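Local atomic coordinates of nitrite oxidoreductase subunit B (Kuenenia stuttgartiensis, PDB entry 7B04), a protein that probably relays electrons released by nitrite oxidation through a row of iron-sulfur clusters toward heme b, as the beta subunit of nitrite oxidoreductase. Residues Asp147-Ser152 / His164-Phe169; Met254-Met259 / Arg267-Leu272. All blocks are in the same frame, centred on the assembly; numbering follows the deposited sequence.

Interaction 1 of 2, residues Asp147-Ser152 / His164-Phe169; sequences DTAKSS and HSRWFF
Lys150 and Trp167 form a single antiparallel hydrogen-bonded pair, with the touching parts of the two segments running 159° apart end to end. Lys150 N donates to Trp167 O at 2.9 Å and Trp167 N returns a bond to Lys150 O at 3.1 Å, both donors lying in the carbonyl planes. Lys150 O also receives a CA-H...O contact from Arg166 CA.

Side chains meet on both faces of this isolated bridge, Lys150 with Trp167 on one and Ala149 with Phe168 on the other. The aliphatic part of Lys150 lies against the Trp167 indole: CB sits 3.5 Å above the ring plane, toward the rim, and the bend at chi2 brings CD to NE1. A further bend at chi4 turns NZ away, to a weak bond with Ser151 O. On the opposite face, Ala149 CB packs at 4.0 Å from Phe168 CD2. The Phe168 side chain leaves with CG between the backbone N and the carbonyl carbon (chi1 77°), which carries the ring against Asp147, whose backbone C stands over one face. Asp147 OD1 comes near ring atom CE1, the carboxylate plane being turned 65° from the ring. A serine in place of Phe168 would probably leave Ala149 CB without the ring it packs on and open a gap beside Asp147.

That carboxylate is itself held by Tyr170 OH through OD1 and, through OD2, by Arg919 of subunit A. The Arg166 guanidinium lies obliquely near Ser151 OG, and both groups are held by Glu157. Around the contact, Phe168 packs on Thr65 of strand 62-66, while Phe169, at the start of strand 169-173, rests against Tyr315, Leu316 and Met319 of helix 313-320.

Interaction 2 of 2, residues Met254-Met259 / Arg267-Leu272; sequences METRCM and RLQGFL. With SF4 (iron/sulfur cluster), chain Y; SF4 (iron/sulfur cluster), chain B.
Arg267 meets Met259 from its first side-chain carbon onward and shows how one long side chain can link the surroundings of two clusters. Its CB lies 4.0 Å from Met259 SD, and CG passes Met259 O at 3.8 Å. CD then packs on Met259 CA, where the arginine chain lies across the methionine, roughly perpendicular to it. A bend at chi3 (56°) turns the tip toward the clusters: NE and NH1 approach S1 of the chain B cluster, NH1 at 3.5 Å. NH2 points the other way, with Cys258 O near the plane at the guanidinium's edge, and makes a weak hydrogen bond to it of 2.9 Å. The Cys258 side chain in turn binds iron FE3 of the chain Y cluster, its SG 2.3 Å away.

This is the ferredoxin-like dicluster arrangement: Cys235, Cys238 and Cys258 serve [4Fe-4S] cluster #2, while the next cysteine, Cys262, which lies beside Arg267, goes to cluster #1.

Further along strand 267-272, Gln269 crosses Met259, its CB 3.5 Å from Met259 CG. With CG anti to the backbone N (chi1 -169°), its amide reaches Thr256, where OE1 accepts the backbone N-H at 2.8 Å. NE2 donates to Gly270 O, fixing the other end of the amide. Glu255 and Gln269 run antiparallel alongside one another, the Glu255 carboxylate salt-bridged to Arg346.

How the interactions relate
Interaction 1 closes before interaction 2 opens along the chain, so the two stand in series; their centres lie 30 Å apart, their nearest atoms about 12 Å, and they do not touch. Interaction 2 is about 10 Å from the centre of the chain, against 22 Å for interaction 1. Strand 267-272 is outermost, within this chain, in a mixed four-stranded sheet, next to strand 25-31. Interaction 1 joins two loops on either side of strand 159-160. [4Fe-4S] cluster #1 lies near both: Arg267 belongs to its pocket, and the side chain of Asp147 is about 10 Å from those of Cys35 and Cys38. Subunit A covers part of interaction 1 and reaches segment 254-259 at Arg257 and Met254.

Interaction 1 of 2, residues Asp147-Ser152 / His164-Phe169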
loop_
_atom_site.group_PDB
_atom_site.type_symbol
_atom_site.label_atom_id
_atom_site.label_comp_id
_atom_site.label_asym_id
_atom_site.label_seq_id
_atom_site.Cartn_x
_atom_site.Cartn_y
_atom_site.Cartn_z
ATOM N N ASP A 147 6.020 6.535 -8.701
ATOM C CA ASP A 147 5.687 5.906 -9.982
ATOM C C ASP A 147 5.692 6.911 -11.132
ATOM O O ASP A 147 4.946 6.770 -12.104
ATOM C CB ASP A 147 4.340 5.184 -9.903
ATOM C CG ASP A 147 4.370 4.001 -8.957
ATOM O OD1 ASP A 147 5.466 3.445 -8.732
ATOM O OD2 ASP A 147 3.299 3.625 -8.436
ATOM N N THR A 148 6.537 7.933 -11.029
ATOM C CA THR A 148 6.690 8.934 -12.075
ATOM C C THR A 148 7.869 8.536 -12.953
ATOM O O THR A 148 9.005 8.459 -12.475
ATOM C CB THR A 148 6.904 10.324 -11.478
ATOM O OG1 THR A 148 5.846 10.619 -10.556
ATOM C CG2 THR A 148 6.922 11.379 -12.574
ATOM N N ALA A 149 7.598 8.285 -14.229
ATOM C CA ALA A 149 8.600 7.769 -15.148
ATOM C C ALA A 149 9.217 8.891 -15.972
ATOM O O ALA A 149 8.608 9.941 -16.186
ATOM C CB ALA A 149 7.991 6.720 -16.081
ATOM N N LYS A 150 10.447 8.659 -16.423
ATOM C CA LYS A 150 11.080 9.504 -17.425
ATOM C C LYS A 150 10.669 9.006 -18.805
ATOM O O LYS A 150 10.697 7.800 -19.066
ATOM C CB LYS A 150 12.601 9.480 -17.272
ATOM C CG LYS A 150 13.336 10.477 -18.150
ATOM C CD LYS A 150 13.977 9.791 -19.345
ATOM C CE LYS A 150 14.869 10.747 -20.118
ATOM N NZ LYS A 150 14.084 11.828 -20.775
ATOM N N SER A 151 10.284 9.930 -19.684
ATOM C CA SER A 151 9.816 9.574 -21.014
ATOM C C SER A 151 10.611 10.311 -22.083
ATOM O O SER A 151 11.036 11.453 -21.891
ATOM C CB SER A 151 8.322 9.888 -21.177
ATOM O OG SER A 151 7.881 9.622 -22.498
ATOM N N SER A 152 10.815 9.632 -23.217
ATOM C CA SER A 152 11.411 10.273 -24.385
ATOM C C SER A 152 10.474 11.291 -25.025
ATOM O O SER A 152 10.944 12.176 -25.747
ATOM C CB SER A 152 11.823 9.217 -25.413
ATOM O OG SER A 152 10.688 8.588 -25.983
ATOM N N HIS A 164 14.804 0.663 -20.969
ATOM C CA HIS A 164 13.432 1.097 -21.201
ATOM C C HIS A 164 13.425 2.583 -21.550
ATOM O O HIS A 164 13.970 3.409 -20.808
ATOM C CB HIS A 164 12.574 0.872 -19.960
ATOM C CG HIS A 164 12.330 -0.572 -19.630
ATOM N ND1 HIS A 164 11.497 -0.955 -18.597
ATOM C CD2 HIS A 164 12.798 -1.717 -20.185
ATOM C CE1 HIS A 164 11.457 -2.272 -18.534
ATOM N NE2 HIS A 164 12.238 -2.758 -19.484
ATOM N N SER A 165 12.808 2.926 -22.683
ATOM C CA SER A 165 12.651 4.332 -23.051
ATOM C C SER A 165 11.859 5.083 -21.985
ATOM O O SER A 165 12.279 6.145 -21.511
ATOM C CB SER A 165 11.969 4.445 -24.417
ATOM O OG SER A 165 10.661 3.903 -24.364
ATOM N N ARG A 166 10.710 4.541 -21.596
ATOM C CA ARG A 166 9.925 5.055 -20.481
ATOM C C ARG A 166 10.240 4.193 -19.265
ATOM O O ARG A 166 9.961 2.990 -19.268
ATOM C CB ARG A 166 8.431 5.025 -20.809
ATOM C CG ARG A 166 7.545 5.833 -19.871
ATOM C CD ARG A 166 6.120 5.885 -20.403
ATOM N NE ARG A 166 6.035 6.606 -21.670
ATOM C CZ ARG A 166 4.931 6.702 -22.403
ATOM N NH1 ARG A 166 3.822 6.085 -22.020
ATOM N NH2 ARG A 166 4.946 7.385 -23.540
ATOM N N TRP A 167 10.817 4.800 -18.228
ATOM C CA TRP A 167 11.398 4.001 -17.160
ATOM C C TRP A 167 11.304 4.712 -15.820
ATOM O O TRP A 167 11.209 5.940 -15.741
ATOM C CB TRP A 167 12.867 3.685 -17.456
ATOM C CG TRP A 167 13.733 4.913 -17.460
ATOM C CD1 TRP A 167 13.980 5.737 -18.518
ATOM C CD2 TRP A 167 14.451 5.464 -16.347
ATOM N NE1 TRP A 167 14.811 6.762 -18.138
ATOM C CE2 TRP A 167 15.115 6.617 -16.809
ATOM C CE3 TRP A 167 14.600 5.091 -15.008
ATOM C CZ2 TRP A 167 15.916 7.401 -15.980
ATOM C CZ3 TRP A 167 15.395 5.870 -14.187
ATOM C CH2 TRP A 167 16.043 7.011 -14.676
ATOM N N PHE A 168 11.343 3.904 -14.764
ATOM C CA PHE A 168 11.471 4.338 -13.379
ATOM C C PHE A 168 11.752 3.108 -12.529
ATOM O O PHE A 168 11.309 2.004 -12.858
ATOM C CB PHE A 168 10.217 5.072 -12.880
ATOM C CG PHE A 168 9.064 4.165 -12.539
ATOM C CD1 PHE A 168 8.753 3.884 -11.220
ATOM C CD2 PHE A 168 8.279 3.615 -13.535
ATOM C CE1 PHE A 168 7.687 3.069 -10.899
ATOM C CE2 PHE A 168 7.214 2.789 -13.221
ATOM C CZ PHE A 168 6.920 2.514 -11.901
ATOM N N PHE A 169 12.503 3.304 -11.448
ATOM C CA PHE A 169 12.841 2.216 -10.542
ATOM C C PHE A 169 12.804 2.741 -9.116
ATOM O O PHE A 169 12.642 3.940 -8.873
ATOM C CB PHE A 169 14.210 1.596 -10.872
ATOM C CG PHE A 169 15.382 2.498 -10.593
ATOM C CD1 PHE A 169 15.829 3.393 -11.551
ATOM C CD2 PHE A 169 16.051 2.437 -9.379
ATOM C CE1 PHE A 169 16.909 4.219 -11.301
ATOM C CE2 PHE A 169 17.131 3.261 -9.123
ATOM C CZ PHE A 169 17.561 4.152 -10.086
#

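Interaction 2 of 2, residues Met254-Met259 / Arg267-Leu272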
loop_
_atom_site.group_PDB
_atom_site.type_symbol
_atom_site.label_atom_id
_atom_site.label_comp_id
_atom_site.label_asym_id
_atom_site.label_seq_id
_atom_site.Cartn_x
_atom_site.Cartn_y
_atom_site.Cartn_z
ATOM N N MET A 254 19.991 -10.732 15.181
ATOM C CA MET A 254 18.810 -10.721 14.333
ATOM C C MET A 254 18.917 -9.583 13.332
ATOM O O MET A 254 19.441 -8.512 13.658
ATOM C CB MET A 254 17.548 -10.543 15.188
ATOM C CG MET A 254 16.228 -10.548 14.438
ATOM S SD MET A 254 14.852 -10.508 15.606
ATOM C CE MET A 254 13.453 -10.774 14.521
ATOM N N GLU A 255 18.433 -9.811 12.111
ATOM C CA GLU A 255 18.491 -8.752 11.117
ATOM C C GLU A 255 17.643 -7.585 11.593
ATOM O O GLU A 255 16.680 -7.755 12.349
ATOM C CB GLU A 255 18.002 -9.248 9.754
ATOM C CG GLU A 255 18.788 -10.425 9.187
ATOM C CD GLU A 255 18.538 -10.640 7.704
ATOM O OE1 GLU A 255 17.833 -9.812 7.090
ATOM O OE2 GLU A 255 19.044 -11.639 7.150
ATOM N N THR A 256 18.004 -6.387 11.145
ATOM C CA THR A 256 17.289 -5.216 11.621
ATOM C C THR A 256 15.840 -5.262 11.169
ATOM O O THR A 256 15.454 -5.982 10.243
ATOM C CB THR A 256 17.966 -3.913 11.188
ATOM O OG1 THR A 256 17.312 -2.805 11.820
ATOM C CG2 THR A 256 17.864 -3.719 9.733
ATOM N N ARG A 257 15.036 -4.467 11.864
ATOM C CA ARG A 257 13.588 -4.537 11.723
ATOM C C ARG A 257 13.124 -4.199 10.309
ATOM O O ARG A 257 12.159 -4.788 9.809
ATOM C CB ARG A 257 12.951 -3.602 12.744
ATOM C CG ARG A 257 11.501 -3.770 12.771
ATOM C CD ARG A 257 10.885 -3.684 14.115
ATOM N NE ARG A 257 9.463 -3.487 13.899
ATOM C CZ ARG A 257 8.657 -4.433 13.421
ATOM N NH1 ARG A 257 7.379 -4.166 13.211
ATOM N NH2 ARG A 257 9.115 -5.664 13.177
ATOM N N CYS A 258 13.784 -3.245 9.647
ATOM C CA CYS A 258 13.394 -2.912 8.278
ATOM C C CYS A 258 13.806 -4.001 7.293
ATOM O O CYS A 258 13.120 -4.215 6.286
ATOM C CB CYS A 258 13.987 -1.560 7.871
ATOM S SG CYS A 258 15.786 -1.527 7.780
ATOM N N MET A 259 14.921 -4.694 7.552
ATOM C CA MET A 259 15.339 -5.764 6.649
ATOM C C MET A 259 14.418 -6.971 6.756
ATOM O O MET A 259 14.055 -7.573 5.740
ATOM C CB MET A 259 16.784 -6.179 6.923
ATOM C CG MET A 259 17.808 -5.071 6.802
ATOM S SD MET A 259 18.039 -4.286 5.209
ATOM C CE MET A 259 19.121 -2.942 5.681
ATOM N N ARG A 267 16.236 -7.760 0.129
ATOM C CA ARG A 267 17.314 -7.300 0.997
ATOM C C ARG A 267 17.787 -8.432 1.898
ATOM O O ARG A 267 16.973 -9.145 2.495
ATOM C CB ARG A 267 16.906 -6.079 1.822
ATOM C CG ARG A 267 15.628 -6.225 2.549
ATOM C CD ARG A 267 15.282 -4.994 3.362
ATOM N NE ARG A 267 15.232 -3.749 2.603
ATOM C CZ ARG A 267 14.872 -2.584 3.133
ATOM N NH1 ARG A 267 14.847 -1.488 2.388
ATOM N NH2 ARG A 267 14.538 -2.516 4.415
ATOM N N LEU A 268 19.104 -8.588 1.985
ATOM C CA LEU A 268 19.758 -9.506 2.909
ATOM C C LEU A 268 20.729 -8.698 3.754
ATOM O O LEU A 268 21.585 -7.990 3.213
ATOM C CB LEU A 268 20.493 -10.618 2.159
ATOM C CG LEU A 268 21.191 -11.675 3.017
ATOM C CD1 LEU A 268 20.180 -12.667 3.568
ATOM C CD2 LEU A 268 22.274 -12.388 2.220
ATOM N N GLN A 269 20.593 -8.792 5.073
ATOM C CA GLN A 269 21.395 -8.003 5.998
ATOM C C GLN A 269 22.363 -8.901 6.753
ATOM O O GLN A 269 21.984 -9.979 7.226
ATOM C CB GLN A 269 20.499 -7.260 6.989
ATOM C CG GLN A 269 21.224 -6.217 7.811
ATOM C CD GLN A 269 21.454 -6.666 9.239
ATOM O OE1 GLN A 269 20.541 -6.650 10.061
ATOM N NE2 GLN A 269 22.688 -7.053 9.545
ATOM N N GLY A 270 23.607 -8.445 6.867
ATOM C CA GLY A 270 24.647 -9.171 7.567
ATOM C C GLY A 270 25.812 -8.274 7.930
ATOM O O GLY A 270 25.613 -7.134 8.358
ATOM N N PHE A 271 27.034 -8.778 7.775
ATOM C CA PHE A 271 28.227 -7.984 8.020
ATOM C C PHE A 271 29.233 -8.202 6.900
ATOM O O PHE A 271 29.286 -9.275 6.292
ATOM C CB PHE A 271 28.864 -8.332 9.370
ATOM C CG PHE A 271 27.946 -8.128 10.538
ATOM C CD1 PHE A 271 27.706 -6.857 11.033
ATOM C CD2 PHE A 271 27.318 -9.205 11.137
ATOM C CE1 PHE A 271 26.860 -6.666 12.110
ATOM C CE2 PHE A 271 26.471 -9.023 12.212
ATOM C CZ PHE A 271 26.242 -7.751 12.700
ATOM N N LEU A 272 30.030 -7.170 6.633
ATOM C CA LEU A 272 31.145 -7.267 5.695
ATOM C C LEU A 272 32.340 -7.876 6.418
ATOM O O LEU A 272 33.032 -7.198 7.183
ATOM C CB LEU A 272 31.484 -5.900 5.116
ATOM C CG LEU A 272 30.856 -5.581 3.758
ATOM C CD1 LEU A 272 31.185 -4.160 3.330
ATOM C CD2 LEU A 272 31.320 -6.581 2.713
HETATM FE FE1 SF4 Y . 14.561 1.738 11.243
HETATM FE FE2 SF4 Y . 17.213 2.019 10.634
HETATM FE FE3 SF4 Y . 15.709 0.123 9.354
HETATM FE FE4 SF4 Y . 16.350 -0.191 11.997
HETATM S S1 SF4 Y . 17.793 -0.149 10.232
HETATM S S2 SF4 Y . 14.308 -0.519 11.037
HETATM S S3 SF4 Y . 16.287 1.972 12.716
HETATM S S4 SF4 Y . 15.442 2.387 9.243
HETATM FE FE1 SF4 B . 8.793 -3.569 -0.317
HETATM FE FE2 SF4 B . 10.659 -2.160 1.108
HETATM FE FE3 SF4 B . 11.070 -2.682 -1.549
HETATM FE FE4 SF4 B . 11.207 -4.712 0.283
HETATM S S1 SF4 B . 12.587 -2.902 0.140
HETATM S S2 SF4 B . 10.136 -4.753 -1.730
HETATM S S3 SF4 B . 9.592 -4.064 1.760
HETATM S S4 SF4 B . 9.413 -1.401 -0.644
#